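Long-range contacts in major capsid protein P2 (Pseudoalteromonas phage pm2, PDB 2VVF), which forms the outer shell of the phage as its major capsid protein, a double jelly-roll subunit that assembles into homotrimers: residues 69-74 and 213-218; 152-157 and 252-257; 178-183 and 248-253. All blocks are in the same frame, centred on the assembly; numbering follows the deposited sequence.

Interaction 1. Residues 69-74 and 213-218; sequences NTRHKR and AVLDNT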
ATOM      1  N   ASN A  69      10.176   8.947 -10.872  1.00 23.20           N
ATOM      2  CA  ASN A  69       9.102   7.974 -10.701  1.00 22.77           C
ATOM      3  C   ASN A  69       9.632   6.672 -10.107  1.00 26.64           C
ATOM      4  O   ASN A  69       8.968   6.040  -9.282  1.00 26.24           O
ATOM      5  CB  ASN A  69       8.407   7.701 -12.039  1.00 21.98           C
ATOM      6  CG  ASN A  69       7.667   8.916 -12.570  1.00 37.18           C
ATOM      7  OD1 ASN A  69       7.210   9.765 -11.802  1.00 30.19           O
ATOM      8  ND2 ASN A  69       7.542   9.002 -13.890  1.00 27.05           N
ATOM      9  N   THR A  70      10.828   6.277 -10.533  1.00 22.99           N
ATOM     10  CA  THR A  70      11.460   5.055 -10.041  1.00 22.57           C
ATOM     11  C   THR A  70      11.698   5.129  -8.535  1.00 26.17           C
ATOM     12  O   THR A  70      11.514   4.144  -7.817  1.00 25.94           O
ATOM     13  CB  THR A  70      12.775   4.764 -10.790  1.00 29.47           C
ATOM     14  OG1 THR A  70      12.529   4.717 -12.200  1.00 28.72           O
ATOM     15  CG2 THR A  70      13.364   3.437 -10.339  1.00 27.80           C
ATOM     16  N   ARG A  71      12.114   6.302  -8.065  1.00 22.19           N
ATOM     17  CA  ARG A  71      12.391   6.517  -6.647  1.00 21.67           C
ATOM     18  C   ARG A  71      11.192   6.215  -5.751  1.00 25.59           C
ATOM     19  O   ARG A  71      11.349   5.672  -4.657  1.00 25.20           O
ATOM     20  CB  ARG A  71      12.869   7.949  -6.406  1.00 20.53           C
ATOM     21  CG  ARG A  71      13.807   8.089  -5.224  1.00 26.82           C
ATOM     22  CD  ARG A  71      14.108   9.545  -4.939  1.00 29.91           C
ATOM     23  NE  ARG A  71      12.943  10.248  -4.410  1.00 31.19           N
ATOM     24  CZ  ARG A  71      12.462  10.079  -3.182  1.00 40.90           C
ATOM     25  NH1 ARG A  71      13.042   9.225  -2.348  1.00 28.61           N
ATOM     26  NH2 ARG A  71      11.399  10.765  -2.788  1.00 23.80           N
ATOM     27  N   HIS A  72      10.002   6.587  -6.212  1.00 22.06           N
ATOM     28  CA  HIS A  72       8.777   6.360  -5.451  1.00 21.78           C
ATOM     29  C   HIS A  72       8.208   4.980  -5.748  1.00 25.98           C
ATOM     30  O   HIS A  72       7.141   4.616  -5.248  1.00 25.64           O
ATOM     31  CB  HIS A  72       7.737   7.427  -5.785  1.00 22.37           C
ATOM     32  CG  HIS A  72       8.110   8.797  -5.315  1.00 25.70           C
ATOM     33  ND1 HIS A  72       8.122   9.150  -3.984  1.00 27.24           N
ATOM     34  CD2 HIS A  72       8.480   9.905  -6.002  1.00 27.35           C
ATOM     35  CE1 HIS A  72       8.480  10.417  -3.870  1.00 26.69           C
ATOM     36  NE2 HIS A  72       8.704  10.898  -5.079  1.00 27.07           N
ATOM     37  N   LYS A  73       8.924   4.224  -6.575  1.00 22.56           N
ATOM     38  CA  LYS A  73       8.504   2.883  -6.961  1.00 22.14           C
ATOM     39  C   LYS A  73       7.203   2.913  -7.748  1.00 26.40           C
ATOM     40  O   LYS A  73       6.349   2.041  -7.586  1.00 26.34           O
ATOM     41  CB  LYS A  73       8.370   1.980  -5.737  1.00 24.35           C
ATOM     42  CG  LYS A  73       9.694   1.643  -5.077  1.00 34.36           C
ATOM     43  CD  LYS A  73       9.760   0.179  -4.690  1.00 41.48           C
ATOM     44  CE  LYS A  73      11.106  -0.167  -4.084  1.00 49.17           C
ATOM     45  NZ  LYS A  73      10.965  -1.105  -2.940  1.00 57.43           N
ATOM     46  N   ARG A  74       7.054   3.920  -8.601  1.00 22.86           N
ATOM     47  CA  ARG A  74       5.868   4.035  -9.438  1.00 22.70           C
ATOM     48  C   ARG A  74       6.053   3.131 -10.655  1.00 27.95           C
ATOM     49  O   ARG A  74       7.180   2.784 -11.009  1.00 27.77           O
ATOM     50  CB  ARG A  74       5.664   5.485  -9.888  1.00 21.22           C
ATOM     51  CG  ARG A  74       5.318   6.447  -8.767  1.00 25.31           C
ATOM     52  CD  ARG A  74       5.586   7.879  -9.190  1.00 28.24           C
ATOM     53  NE  ARG A  74       5.162   8.842  -8.178  1.00 30.87           N
ATOM     54  CZ  ARG A  74       5.492  10.128  -8.189  1.00 40.75           C
ATOM     55  NH1 ARG A  74       6.251  10.610  -9.164  1.00 27.17           N
ATOM     56  NH2 ARG A  74       5.066  10.933  -7.226  1.00 26.26           N
ATOM     57  N   ALA A 213      13.120   3.698  -3.732  1.00 24.22           N
ATOM     58  CA  ALA A 213      14.227   3.052  -4.423  1.00 24.15           C
ATOM     59  C   ALA A 213      15.416   4.003  -4.454  1.00 28.75           C
ATOM     60  O   ALA A 213      15.269   5.182  -4.783  1.00 28.52           O
ATOM     61  CB  ALA A 213      13.818   2.669  -5.837  1.00 24.78           C
ATOM     62  N   VAL A 214      16.591   3.494  -4.101  1.00 25.43           N
ATOM     63  CA  VAL A 214      17.800   4.307  -4.101  1.00 25.15           C
ATOM     64  C   VAL A 214      18.311   4.516  -5.523  1.00 29.50           C
ATOM     65  O   VAL A 214      18.493   3.558  -6.277  1.00 29.19           O
ATOM     66  CB  VAL A 214      18.883   3.704  -3.185  1.00 28.93           C
ATOM     67  CG1 VAL A 214      20.136   4.565  -3.197  1.00 28.70           C
ATOM     68  CG2 VAL A 214      18.352   3.541  -1.765  1.00 28.66           C
ATOM     69  N   LEU A 215      18.525   5.775  -5.892  1.00 26.40           N
ATOM     70  CA  LEU A 215      19.012   6.113  -7.224  1.00 26.22           C
ATOM     71  C   LEU A 215      20.535   6.090  -7.265  1.00 30.60           C
ATOM     72  O   LEU A 215      21.196   6.485  -6.305  1.00 30.17           O
ATOM     73  CB  LEU A 215      18.496   7.488  -7.654  1.00 26.17           C
ATOM     74  CG  LEU A 215      16.977   7.676  -7.659  1.00 30.63           C
ATOM     75  CD1 LEU A 215      16.610   9.107  -8.035  1.00 30.63           C
ATOM     76  CD2 LEU A 215      16.308   6.675  -8.594  1.00 32.49           C
ATOM     77  N   ASP A 216      21.085   5.626  -8.383  1.00 27.57           N
ATOM     78  CA  ASP A 216      22.531   5.546  -8.550  1.00 27.38           C
ATOM     79  C   ASP A 216      23.190   6.920  -8.493  1.00 30.70           C
ATOM     80  O   ASP A 216      22.672   7.890  -9.045  1.00 30.40           O
ATOM     81  CB  ASP A 216      22.881   4.855  -9.868  1.00 29.37           C
ATOM     82  CG  ASP A 216      22.450   3.404  -9.896  1.00 41.24           C
ATOM     83  OD1 ASP A 216      22.030   2.889  -8.839  1.00 42.14           O
ATOM     84  OD2 ASP A 216      22.532   2.778 -10.974  1.00 47.83           O
ATOM     85  N   ASN A 217      24.340   6.988  -7.831  1.00 26.71           N
ATOM     86  CA  ASN A 217      25.094   8.232  -7.715  1.00 26.16           C
ATOM     87  C   ASN A 217      24.230   9.387  -7.221  1.00 28.97           C
ATOM     88  O   ASN A 217      24.353  10.517  -7.695  1.00 28.55           O
ATOM     89  CB  ASN A 217      25.749   8.586  -9.053  1.00 26.83           C
ATOM     90  CG  ASN A 217      26.558   7.438  -9.626  1.00 48.78           C
ATOM     91  OD1 ASN A 217      27.375   6.831  -8.933  1.00 42.12           O
ATOM     92  ND2 ASN A 217      26.325   7.125 -10.894  1.00 41.55           N
ATOM     93  N   THR A 218      23.366   9.092  -6.253  1.00 24.80           N
ATOM     94  CA  THR A 218      22.471  10.089  -5.681  1.00 24.18           C
ATOM     95  C   THR A 218      22.306   9.914  -4.179  1.00 27.45           C
ATOM     96  O   THR A 218      22.102   8.802  -3.696  1.00 27.03           O
ATOM     97  CB  THR A 218      21.082  10.063  -6.348  1.00 30.34           C
ATOM     98  OG1 THR A 218      21.226   9.966  -7.770  1.00 29.76           O
ATOM     99  CG2 THR A 218      20.312  11.325  -5.993  1.00 28.25           C
TER
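Ala213 docks on the C-terminal end of helix 63-71 with both its backbone N-H and its methyl group. Ala213 N gives a hydrogen bond to Arg71 O at 2.8 Å. The methyl turns toward the helix and lies 3.4 Å (Ala213 CB) from Thr70 O, while the aliphatic chain of Lys73 passes alongside, its CE 4.3 Å from Ala213 CB. Arg71 reaches along the loop with its methylenes: CG is anti to the backbone N (chi1 -151°), which sets Arg71 CG 3.3 Å from Ala213 O and Arg71 CD 4.0 Å from Leu215 CD1, the two side chains crossing at about a right angle. A bend at chi3 (70°) then swings the guanidinium away from 213-218 into a salt bridge with Asp222.

The helix end behind this contact is fixed by a Schellman motif. Lys73 takes positive phi, and its N bonds back to Thr70 O, while Arg74 N bonds to Asn69 O. Arg74 also ties its NH1 to Asn69 OD1 at 2.9 Å, in the plane of both groups, with His72 CD2 over the centre of its guanidinium. On the loop side, Leu215 opens a type II turn closed by Thr218.

The contact joins the N-terminal domain, through helix 63-71, to the C-terminal domain, through the loop between helix 200-209 and strand 218-222; Arg71 packs there on Leu207 of helix 200-209 and His176 of strand 171-178.

Interaction 2. Residues 152-157 and 252-257; sequences KQLNNG and EQAEII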
ATOM      1  N   LYS A 152      26.539  22.722  -8.104  1.00 30.08           N
ATOM      2  CA  LYS A 152      27.528  23.181  -7.142  1.00 29.78           C
ATOM      3  C   LYS A 152      28.750  22.274  -7.116  1.00 33.84           C
ATOM      4  O   LYS A 152      28.661  21.086  -7.421  1.00 33.33           O
ATOM      5  CB  LYS A 152      26.908  23.290  -5.749  1.00 31.90           C
ATOM      6  CG  LYS A 152      26.424  24.686  -5.404  1.00 41.07           C
ATOM      7  CD  LYS A 152      24.957  24.688  -5.025  1.00 47.81           C
ATOM      8  CE  LYS A 152      24.314  26.027  -5.339  1.00 56.34           C
ATOM      9  NZ  LYS A 152      23.655  26.620  -4.145  1.00 64.70           N
ATOM     10  N   GLN A 153      29.891  22.850  -6.758  1.00 30.85           N
ATOM     11  CA  GLN A 153      31.139  22.103  -6.709  1.00 30.73           C
ATOM     12  C   GLN A 153      31.318  21.363  -5.392  1.00 35.21           C
ATOM     13  O   GLN A 153      31.150  21.933  -4.312  1.00 34.82           O
ATOM     14  CB  GLN A 153      32.332  23.029  -6.954  1.00 31.80           C
ATOM     15  CG  GLN A 153      33.667  22.306  -7.052  1.00 38.36           C
ATOM     16  CD  GLN A 153      33.816  21.534  -8.347  1.00 50.73           C
ATOM     17  OE1 GLN A 153      32.989  21.648  -9.251  1.00 44.76           O
ATOM     18  NE2 GLN A 153      34.877  20.739  -8.444  1.00 41.14           N
ATOM     19  N   LEU A 154      31.666  20.086  -5.496  1.00 32.15           N
ATOM     20  CA  LEU A 154      31.909  19.263  -4.322  1.00 32.24           C
ATOM     21  C   LEU A 154      33.397  19.001  -4.250  1.00 37.05           C
ATOM     22  O   LEU A 154      34.067  18.845  -5.269  1.00 36.36           O
ATOM     23  CB  LEU A 154      31.158  17.935  -4.415  1.00 32.18           C
ATOM     24  CG  LEU A 154      29.667  17.988  -4.088  1.00 36.69           C
ATOM     25  CD1 LEU A 154      29.097  16.584  -3.973  1.00 36.94           C
ATOM     26  CD2 LEU A 154      29.418  18.785  -2.816  1.00 38.74           C
ATOM     27  N   ASN A 155      33.924  18.972  -3.040  1.00 34.68           N
ATOM     28  CA  ASN A 155      35.333  18.728  -2.883  1.00 34.91           C
ATOM     29  C   ASN A 155      35.520  17.348  -2.340  1.00 39.17           C
ATOM     30  O   ASN A 155      34.580  16.710  -1.848  1.00 38.76           O
ATOM     31  CB  ASN A 155      35.929  19.687  -1.867  1.00 36.32           C
ATOM     32  CG  ASN A 155      35.657  21.116  -2.199  1.00 63.43           C
ATOM     33  OD1 ASN A 155      34.970  21.824  -1.454  1.00 58.00           O
ATOM     34  ND2 ASN A 155      36.126  21.542  -3.365  1.00 56.41           N
ATOM     35  N   ASN A 156      36.772  16.931  -2.345  1.00 35.99           N
ATOM     36  CA  ASN A 156      37.117  15.683  -1.738  1.00 35.87           C
ATOM     37  C   ASN A 156      37.478  16.114  -0.313  1.00 39.47           C
ATOM     38  O   ASN A 156      38.520  16.741  -0.058  1.00 38.60           O
ATOM     39  CB  ASN A 156      38.296  15.042  -2.446  1.00 36.99           C
ATOM     40  CG  ASN A 156      38.990  14.044  -1.578  1.00 59.66           C
ATOM     41  OD1 ASN A 156      38.343  13.311  -0.820  1.00 53.17           O
ATOM     42  ND2 ASN A 156      40.320  14.038  -1.628  1.00 52.04           N
ATOM     43  N   GLY A 157      36.537  15.865   0.583  1.00 35.65           N
ATOM     44  CA  GLY A 157      36.631  16.272   1.971  1.00 35.25           C
ATOM     45  C   GLY A 157      35.220  16.722   2.337  1.00 38.69           C
ATOM     46  O   GLY A 157      34.257  15.983   2.132  1.00 38.17           O
ATOM     47  N   GLU A 252      34.135  16.931  -7.750  1.00 37.15           N
ATOM     48  CA  GLU A 252      33.270  17.025  -8.918  1.00 36.27           C
ATOM     49  C   GLU A 252      32.183  18.075  -8.741  1.00 38.46           C
ATOM     50  O   GLU A 252      32.017  18.638  -7.658  1.00 37.97           O
ATOM     51  CB  GLU A 252      32.619  15.666  -9.189  1.00 37.57           C
ATOM     52  CG  GLU A 252      31.439  15.355  -8.276  1.00 47.15           C
ATOM     53  CD  GLU A 252      31.455  13.932  -7.750  1.00 63.80           C
ATOM     54  OE1 GLU A 252      31.315  12.994  -8.563  1.00 54.53           O
ATOM     55  OE2 GLU A 252      31.586  13.752  -6.520  1.00 56.18           O
ATOM     56  N   GLN A 253      31.447  18.339  -9.816  1.00 33.57           N
ATOM     57  CA  GLN A 253      30.338  19.279  -9.761  1.00 32.74           C
ATOM     58  C   GLN A 253      29.059  18.469  -9.615  1.00 35.46           C
ATOM     59  O   GLN A 253      28.726  17.648 -10.472  1.00 34.58           O
ATOM     60  CB  GLN A 253      30.262  20.146 -11.018  1.00 33.97           C
ATOM     61  CG  GLN A 253      28.978  20.963 -11.092  1.00 45.26           C
ATOM     62  CD  GLN A 253      28.891  21.825 -12.331  1.00 59.06           C
ATOM     63  OE1 GLN A 253      29.312  22.978 -12.328  1.00 53.96           O
ATOM     64  NE2 GLN A 253      28.304  21.281 -13.390  1.00 49.07           N
ATOM     65  N   ALA A 254      28.366  18.680  -8.504  1.00 32.21           N
ATOM     66  CA  ALA A 254      27.139  17.955  -8.221  1.00 31.78           C
ATOM     67  C   ALA A 254      25.916  18.707  -8.716  1.00 34.72           C
ATOM     68  O   ALA A 254      25.874  19.937  -8.687  1.00 34.33           O
ATOM     69  CB  ALA A 254      27.020  17.700  -6.727  1.00 32.56           C
ATOM     70  N   GLU A 255      24.913  17.960  -9.156  1.00 30.57           N
ATOM     71  CA  GLU A 255      23.657  18.563  -9.569  1.00 29.80           C
ATOM     72  C   GLU A 255      22.690  18.380  -8.408  1.00 32.71           C
ATOM     73  O   GLU A 255      22.302  17.256  -8.086  1.00 32.19           O
ATOM     74  CB  GLU A 255      23.100  17.894 -10.828  1.00 31.03           C
ATOM     75  CG  GLU A 255      21.798  18.523 -11.302  1.00 39.63           C
ATOM     76  CD  GLU A 255      21.136  17.760 -12.432  1.00 53.95           C
ATOM     77  OE1 GLU A 255      21.799  16.900 -13.052  1.00 45.86           O
ATOM     78  OE2 GLU A 255      19.951  18.040 -12.713  1.00 44.49           O
ATOM     79  N   ILE A 256      22.356  19.480  -7.744  1.00 28.54           N
ATOM     80  CA  ILE A 256      21.453  19.434  -6.601  1.00 27.99           C
ATOM     81  C   ILE A 256      20.006  19.654  -7.033  1.00 30.83           C
ATOM     82  O   ILE A 256      19.650  20.727  -7.522  1.00 30.34           O
ATOM     83  CB  ILE A 256      21.866  20.440  -5.505  1.00 31.18           C
ATOM     84  CG1 ILE A 256      23.306  20.186  -5.045  1.00 31.68           C
ATOM     85  CG2 ILE A 256      20.912  20.356  -4.321  1.00 31.83           C
ATOM     86  CD1 ILE A 256      23.551  18.790  -4.525  1.00 40.00           C
ATOM     87  N   ILE A 257      19.174  18.634  -6.844  1.00 26.56           N
ATOM     88  CA  ILE A 257      17.760  18.721  -7.190  1.00 25.85           C
ATOM     89  C   ILE A 257      16.952  19.040  -5.939  1.00 28.78           C
ATOM     90  O   ILE A 257      17.025  18.318  -4.947  1.00 28.42           O
ATOM     91  CB  ILE A 257      17.255  17.418  -7.842  1.00 28.85           C
ATOM     92  CG1 ILE A 257      18.175  17.005  -8.990  1.00 29.19           C
ATOM     93  CG2 ILE A 257      15.822  17.588  -8.338  1.00 29.31           C
ATOM     94  CD1 ILE A 257      18.339  18.070 -10.043  1.00 36.27           C
TER
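The side-chain amide of Gln153 lies flat over the backbone carbonyl of Glu252, whose O sits beneath one face, 3.5 Å from Gln153 CD. A bend at chi2 (73°) folds the amide back over the neighbouring strand; its oxygen end points toward Gln253, with Gln153 OE1 3.6 Å from Gln253 CB, and NE2 has a weak hydrogen bond to Asp251. The Gln253 amide is turned 70° from that of Gln153, and the two chains cross at about a right angle over their non-hydrogen-bonded pair.

The antiparallel pairing rests on Lys152 and Ala254, which exchange two bonds, Lys152 N to Ala254 O at 2.9 Å and Ala254 N to Lys152 O at 2.7 Å. Beyond the glutamine pair a single good bond follows, Leu154 N to Glu252 O at 2.6 Å, so this one carbonyl serves the sheet as well as underlying the amide; the return bond is weak. On the other face Leu154 CD1 packs 3.6 Å from Ala254 CB.

Strand 252-263 runs between 143-154 and 171-178, and Ile256 rests on Ile175 and Ile177. Lys152 and Leu154 reach across to strand 157-161, Lys152 ending in a salt bridge with Asp163.

Interaction 3. Residues 178-183 and 248-253; sequences KAAGVD and STMDEQ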
ATOM      1  N   LYS A 178      23.206  14.740  -6.739  1.00 27.13           N
ATOM      2  CA  LYS A 178      23.689  13.875  -7.806  1.00 27.16           C
ATOM      3  C   LYS A 178      25.204  13.952  -7.946  1.00 32.13           C
ATOM      4  O   LYS A 178      25.733  14.834  -8.624  1.00 31.69           O
ATOM      5  CB  LYS A 178      23.012  14.229  -9.128  1.00 29.45           C
ATOM      6  CG  LYS A 178      21.502  14.054  -9.115  1.00 39.97           C
ATOM      7  CD  LYS A 178      21.008  13.473 -10.429  1.00 48.52           C
ATOM      8  CE  LYS A 178      20.696  14.567 -11.436  1.00 57.89           C
ATOM      9  NZ  LYS A 178      20.367  14.010 -12.776  1.00 66.76           N
ATOM     10  N   ALA A 179      25.891  13.022  -7.293  1.00 29.66           N
ATOM     11  CA  ALA A 179      27.347  12.949  -7.327  1.00 29.77           C
ATOM     12  C   ALA A 179      27.756  11.501  -7.088  1.00 34.45           C
ATOM     13  O   ALA A 179      27.034  10.751  -6.433  1.00 34.26           O
ATOM     14  CB  ALA A 179      27.949  13.858  -6.265  1.00 30.49           C
ATOM     15  N   ALA A 180      28.907  11.108  -7.622  1.00 31.41           N
ATOM     16  CA  ALA A 180      29.368   9.729  -7.491  1.00 31.34           C
ATOM     17  C   ALA A 180      30.239   9.429  -6.270  1.00 35.39           C
ATOM     18  O   ALA A 180      30.458   8.263  -5.940  1.00 35.15           O
ATOM     19  CB  ALA A 180      30.068   9.283  -8.765  1.00 32.03           C
ATOM     20  N   GLY A 181      30.741  10.466  -5.605  1.00 31.75           N
ATOM     21  CA  GLY A 181      31.624  10.260  -4.459  1.00 31.43           C
ATOM     22  C   GLY A 181      31.143  10.823  -3.122  1.00 35.05           C
ATOM     23  O   GLY A 181      31.956  11.225  -2.289  1.00 34.68           O
ATOM     24  N   VAL A 182      29.831  10.824  -2.901  1.00 31.21           N
ATOM     25  CA  VAL A 182      29.282  11.317  -1.641  1.00 30.82           C
ATOM     26  C   VAL A 182      29.207  10.195  -0.605  1.00 34.60           C
ATOM     27  O   VAL A 182      28.549   9.178  -0.823  1.00 34.21           O
ATOM     28  CB  VAL A 182      27.925  12.019  -1.842  1.00 34.47           C
ATOM     29  CG1 VAL A 182      27.334  12.435  -0.501  1.00 34.18           C
ATOM     30  CG2 VAL A 182      28.086  13.228  -2.753  1.00 34.21           C
ATOM     31  N   ASP A 183      29.908  10.378   0.509  1.00 31.05           N
ATOM     32  CA  ASP A 183      29.955   9.378   1.573  1.00 30.78           C
ATOM     33  C   ASP A 183      28.863   9.592   2.617  1.00 33.75           C
ATOM     34  O   ASP A 183      28.162   8.654   3.004  1.00 33.27           O
ATOM     35  CB  ASP A 183      31.321   9.404   2.261  1.00 32.79           C
ATOM     36  CG  ASP A 183      32.433   8.888   1.372  1.00 45.19           C
ATOM     37  OD1 ASP A 183      32.210   7.887   0.657  1.00 46.08           O
ATOM     38  OD2 ASP A 183      33.533   9.481   1.395  1.00 52.31           O
ATOM     39  N   SER A 248      32.401  14.314   0.688  1.00 35.57           N
ATOM     40  CA  SER A 248      32.677  13.621  -0.564  1.00 35.72           C
ATOM     41  C   SER A 248      34.058  12.974  -0.578  1.00 40.43           C
ATOM     42  O   SER A 248      34.875  13.204   0.313  1.00 39.98           O
ATOM     43  CB  SER A 248      32.533  14.585  -1.745  1.00 39.14           C
ATOM     44  OG  SER A 248      32.431  13.886  -2.975  1.00 47.58           O
ATOM     45  N   THR A 249      34.306  12.162  -1.601  1.00 37.70           N
ATOM     46  CA  THR A 249      35.584  11.480  -1.761  1.00 37.86           C
ATOM     47  C   THR A 249      36.165  11.862  -3.114  1.00 42.36           C
ATOM     48  O   THR A 249      37.284  11.478  -3.462  1.00 42.01           O
ATOM     49  CB  THR A 249      35.423   9.953  -1.649  1.00 46.72           C
ATOM     50  OG1 THR A 249      34.512   9.491  -2.653  1.00 48.20           O
ATOM     51  CG2 THR A 249      34.885   9.575  -0.278  1.00 44.65           C
ATOM     52  N   MET A 250      35.386  12.624  -3.874  1.00 39.23           N
ATOM     53  CA  MET A 250      35.786  13.055  -5.204  1.00 39.06           C
ATOM     54  C   MET A 250      35.625  14.560  -5.344  1.00 42.86           C
ATOM     55  O   MET A 250      34.857  15.184  -4.615  1.00 42.56           O
ATOM     56  CB  MET A 250      34.908  12.372  -6.253  1.00 41.43           C
ATOM     57  CG  MET A 250      35.508  11.129  -6.869  1.00 45.28           C
ATOM     58  SD  MET A 250      34.269  10.185  -7.774  1.00 49.68           S
ATOM     59  CE  MET A 250      33.662   9.099  -6.479  1.00 46.40           C
ATOM     60  N   ASP A 251      36.336  15.141  -6.302  1.00 39.41           N
ATOM     61  CA  ASP A 251      36.217  16.566  -6.572  1.00 39.21           C
ATOM     62  C   ASP A 251      35.436  16.699  -7.871  1.00 42.02           C
ATOM     63  O   ASP A 251      35.994  16.552  -8.958  1.00 41.84           O
ATOM     64  CB  ASP A 251      37.596  17.209  -6.714  1.00 41.31           C
ATOM     65  CG  ASP A 251      37.744  18.458  -5.867  1.00 53.15           C
ATOM     66  OD1 ASP A 251      37.243  19.525  -6.284  1.00 54.07           O
ATOM     67  OD2 ASP A 251      38.355  18.368  -4.781  1.00 59.47           O
ATOM     68  N   GLU A 252      34.135  16.931  -7.750  1.00 37.15           N
ATOM     69  CA  GLU A 252      33.270  17.025  -8.918  1.00 36.27           C
ATOM     70  C   GLU A 252      32.183  18.075  -8.741  1.00 38.46           C
ATOM     71  O   GLU A 252      32.017  18.638  -7.658  1.00 37.97           O
ATOM     72  CB  GLU A 252      32.619  15.666  -9.189  1.00 37.57           C
ATOM     73  CG  GLU A 252      31.439  15.355  -8.276  1.00 47.15           C
ATOM     74  CD  GLU A 252      31.455  13.932  -7.750  1.00 63.80           C
ATOM     75  OE1 GLU A 252      31.315  12.994  -8.563  1.00 54.53           O
ATOM     76  OE2 GLU A 252      31.586  13.752  -6.520  1.00 56.18           O
ATOM     77  N   GLN A 253      31.447  18.339  -9.816  1.00 33.57           N
ATOM     78  CA  GLN A 253      30.338  19.279  -9.761  1.00 32.74           C
ATOM     79  C   GLN A 253      29.059  18.469  -9.615  1.00 35.46           C
ATOM     80  O   GLN A 253      28.726  17.648 -10.472  1.00 34.58           O
ATOM     81  CB  GLN A 253      30.262  20.146 -11.018  1.00 33.97           C
ATOM     82  CG  GLN A 253      28.978  20.963 -11.092  1.00 45.26           C
ATOM     83  CD  GLN A 253      28.891  21.825 -12.331  1.00 59.06           C
ATOM     84  OE1 GLN A 253      29.312  22.978 -12.328  1.00 53.96           O
ATOM     85  NE2 GLN A 253      28.304  21.281 -13.390  1.00 49.07           N
TER
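Ser248 and Thr249 turn their hydroxyls onto one carbonyl, Gly181 O, from different directions. Ser248 holds OG anti to its own N (chi1 -164°) and delivers it from above the carbonyl plane, 2.8 Å from Gly181 O. Thr249 places OG1 between its backbone N and carbonyl carbon (chi1 59°), and this hydroxyl comes 3.1 Å from Gly181 O, tilted from the plane. The backbone N-H of Thr249 arrives within the plane, N to Gly181 O 2.6 Å. Three donors thus grip one oxygen and would hold the peptide after Gly181 in its orientation. Ser248 OG also receives a weak bond from Met250 N, which ties the hydroxyl back to its own loop.

Both segments are connections at one end of the C-terminal jelly roll, each carrying the chain between its two facing sheets: 178-183 links strand 171-178 to 182-189, and 248-253 links strand 242-248 to 252-263. Val182 and Ser248 form an antiparallel non-hydrogen-bonded pair where the start of strand 182-189 meets the end of strand 242-248.

Farther along, the Glu252 side chain rises and brings its carboxylate over 178-183. Ala180 N bonds to Glu252 OE1 at 3.2 Å, meeting it from above the carboxylate plane, while Glu252 OE2 faces the Ala179 methyl, 3.6 Å from its CB. Met250 CE makes a loose apolar contact with Ala180 CB at 4.3 Å, although the position of that thioether methyl is doubtful. Ala179 and Val182 pack on Leu154 of strand 143-154.

Interactions 2 and 3 are neighbours, their centres 6 Å apart, and share Glu252 and Gln253: Glu252, which pairs with strand 143-154 in interaction 2, sends its carboxylate to 178-183 in interaction 3. A probable hydrogen bond from Ser248 N to Gly157 O, 2.9 Å, adds a further tie. Interaction 1 lies farther off, about 18 Å from interaction 3 centre to centre, but touches it where Asn217 CB packs 3.6 Å from Ala179 O; from interaction 2 its nearest atoms are about 7 Å away. Interaction 1 bridges the two domains, whereas the others lie wholly within the C-terminal one. None uses the calcium-site residues Ala105, Pro141 and Trp143.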